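Side-chain contact in pyridoxal kinase (Lactobacillus plantarum, PDB 3H74), which probably catalyses the ATP-dependent phosphorylation of pyridoxal to pyridoxal 5'-phosphate, as a member of the ribokinase-like kinases: residues Arg227-Leu231 against Ala232-Ala236. Residues are numbered along the deposited sequence; the frame is centred on the assembly and turned at random.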
ATOM      1  N   ARG A 227       8.948  10.815  -7.183  1.00 11.36           N
ATOM      2  CA  ARG A 227      10.215  11.325  -7.707  1.00 12.89           C
ATOM      3  C   ARG A 227      10.171  11.480  -9.229  1.00 13.48           C
ATOM      4  O   ARG A 227      11.187  11.784  -9.857  1.00 14.70           O
ATOM      5  CB  ARG A 227      11.398  10.457  -7.247  1.00 13.13           C
ATOM      6  CG  ARG A 227      11.689  10.516  -5.734  1.00 14.64           C
ATOM      7  CD  ARG A 227      12.451  11.770  -5.282  1.00 15.37           C
ATOM      8  NE  ARG A 227      12.415  11.938  -3.824  1.00 15.25           N
ATOM      9  CZ  ARG A 227      11.541  12.708  -3.182  1.00 15.28           C
ATOM     10  NH1 ARG A 227      10.626  13.405  -3.856  1.00 16.19           N
ATOM     11  NH2 ARG A 227      11.574  12.783  -1.859  1.00 17.05           N
ATOM     12  N   GLY A 228       8.992  11.291  -9.816  1.00 13.55           N
ATOM     13  CA  GLY A 228       8.759  11.652 -11.212  1.00 14.46           C
ATOM     14  C   GLY A 228       8.851  10.520 -12.213  1.00 14.74           C
ATOM     15  O   GLY A 228       8.729  10.743 -13.418  1.00 15.18           O
ATOM     16  N   TYR A 229       9.058   9.304 -11.725  1.00 14.95           N
ATOM     17  CA  TYR A 229       9.122   8.149 -12.606  1.00 15.34           C
ATOM     18  C   TYR A 229       7.752   7.805 -13.149  1.00 15.19           C
ATOM     19  O   TYR A 229       6.783   7.758 -12.394  1.00 14.78           O
ATOM     20  CB  TYR A 229       9.676   6.943 -11.868  1.00 16.16           C
ATOM     21  CG  TYR A 229      11.155   6.989 -11.705  1.00 16.91           C
ATOM     22  CD1 TYR A 229      11.997   6.640 -12.763  1.00 18.45           C
ATOM     23  CD2 TYR A 229      11.725   7.397 -10.506  1.00 16.46           C
ATOM     24  CE1 TYR A 229      13.363   6.685 -12.620  1.00 18.91           C
ATOM     25  CE2 TYR A 229      13.100   7.445 -10.351  1.00 18.04           C
ATOM     26  CZ  TYR A 229      13.909   7.087 -11.417  1.00 17.78           C
ATOM     27  OH  TYR A 229      15.273   7.123 -11.304  1.00 18.64           O
ATOM     28  N   PRO A 230       7.662   7.561 -14.465  1.00 15.37           N
ATOM     29  CA  PRO A 230       6.407   7.112 -15.042  1.00 14.90           C
ATOM     30  C   PRO A 230       5.965   5.770 -14.452  1.00 13.99           C
ATOM     31  O   PRO A 230       6.782   5.032 -13.895  1.00 13.10           O
ATOM     32  CB  PRO A 230       6.735   6.972 -16.532  1.00 15.31           C
ATOM     33  CG  PRO A 230       7.926   7.832 -16.746  1.00 16.32           C
ATOM     34  CD  PRO A 230       8.714   7.714 -15.485  1.00 15.76           C
ATOM     35  N   LEU A 231       4.678   5.477 -14.570  1.00 13.45           N
ATOM     36  CA  LEU A 231       4.078   4.292 -13.956  1.00 12.84           C
ATOM     37  C   LEU A 231       4.710   2.973 -14.395  1.00 12.31           C
ATOM     38  O   LEU A 231       5.065   2.155 -13.549  1.00 11.17           O
ATOM     39  CB  LEU A 231       2.560   4.268 -14.183  1.00 13.23           C
ATOM     40  CG  LEU A 231       1.795   3.120 -13.517  1.00 13.42           C
ATOM     41  CD1 LEU A 231       1.868   3.183 -11.989  1.00 14.00           C
ATOM     42  CD2 LEU A 231       0.346   3.100 -13.997  1.00 13.91           C
ATOM     43  N   ALA A 232       4.851   2.762 -15.705  1.00 11.77           N
ATOM     44  CA  ALA A 232       5.354   1.482 -16.201  1.00 11.73           C
ATOM     45  C   ALA A 232       6.752   1.141 -15.661  1.00 11.31           C
ATOM     46  O   ALA A 232       6.932   0.060 -15.092  1.00 11.22           O
ATOM     47  CB  ALA A 232       5.300   1.410 -17.731  1.00 12.05           C
ATOM     48  N   PRO A 233       7.742   2.046 -15.817  1.00 11.41           N
ATOM     49  CA  PRO A 233       9.050   1.734 -15.222  1.00 11.32           C
ATOM     50  C   PRO A 233       9.054   1.682 -13.688  1.00 10.57           C
ATOM     51  O   PRO A 233       9.836   0.926 -13.106  1.00 11.10           O
ATOM     52  CB  PRO A 233       9.960   2.855 -15.745  1.00 12.26           C
ATOM     53  CG  PRO A 233       9.047   3.974 -16.073  1.00 12.71           C
ATOM     54  CD  PRO A 233       7.778   3.328 -16.552  1.00 11.42           C
ATOM     55  N   THR A 234       8.188   2.464 -13.046  1.00  9.90           N
ATOM     56  CA  THR A 234       8.008   2.381 -11.589  1.00  9.09           C
ATOM     57  C   THR A 234       7.591   0.969 -11.175  1.00  8.21           C
ATOM     58  O   THR A 234       8.166   0.384 -10.247  1.00  7.98           O
ATOM     59  CB  THR A 234       6.960   3.399 -11.087  1.00  9.42           C
ATOM     60  OG1 THR A 234       7.504   4.719 -11.177  1.00 11.54           O
ATOM     61  CG2 THR A 234       6.583   3.120  -9.636  1.00  9.30           C
ATOM     62  N   LEU A 235       6.583   0.427 -11.854  1.00  7.91           N
ATOM     63  CA  LEU A 235       6.086  -0.896 -11.495  1.00  8.41           C
ATOM     64  C   LEU A 235       7.127  -1.972 -11.761  1.00  9.09           C
ATOM     65  O   LEU A 235       7.283  -2.891 -10.963  1.00  8.83           O
ATOM     66  CB  LEU A 235       4.769  -1.206 -12.207  1.00  8.41           C
ATOM     67  CG  LEU A 235       3.600  -0.291 -11.846  1.00  8.37           C
ATOM     68  CD1 LEU A 235       2.379  -0.657 -12.677  1.00  8.60           C
ATOM     69  CD2 LEU A 235       3.275  -0.340 -10.343  1.00  8.98           C
ATOM     70  N   ALA A 236       7.857  -1.841 -12.865  1.00  9.21           N
ATOM     71  CA  ALA A 236       8.927  -2.786 -13.181  1.00  9.66           C
ATOM     72  C   ALA A 236       9.990  -2.781 -12.077  1.00  9.34           C
ATOM     73  O   ALA A 236      10.362  -3.836 -11.564  1.00  9.72           O
ATOM     74  CB  ALA A 236       9.535  -2.477 -14.543  1.00 10.97           C
TER
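Pro230 and Thr234 meet at the start of helix 231-251, where Pro230 occupies the N-cap position and its carbonyl accepts the first i to i+4 bond of the helix, in a protein of the ribokinase clan. The turn follows helix 213-226, which ends in a Schellman motif with Gly228 as its C-prime residue, at a positive phi that suits glycine.

Two donors of Thr234 grip Pro230 O. The backbone N lies in the carbonyl plane at 3.0 Å from Pro230 O, whereas the hydroxyl OG1 reaches the same oxygen at 2.8 Å from above that plane, 48° out of it. The hydroxyl is brought there by a chi1 of -71°, which sets OG1 beside the backbone N and anti to the carbonyl carbon. OG1 of the buried Thr234 also approaches Tyr229 CB, at 3.2 Å. A valine here would probably leave Pro230 O with the backbone N as its one donor from this residue and put a methyl group close to a carbonyl oxygen. One residue further on, Leu235 N donates to Leu231 O at 2.9 Å, carrying the helical pattern forward.

Apolar contacts flank these bonds. The rings of Pro230 and Pro233 cross at about a right angle on an exposed side of the turn, with Pro230 CB 3.8 Å from Pro233 CD. In the other apolar pair, Leu231 and Leu235 pack together, and both also touch Trp191 of strand 186-192; Leu231 CD1 rests 3.9 Å from Leu235 CG.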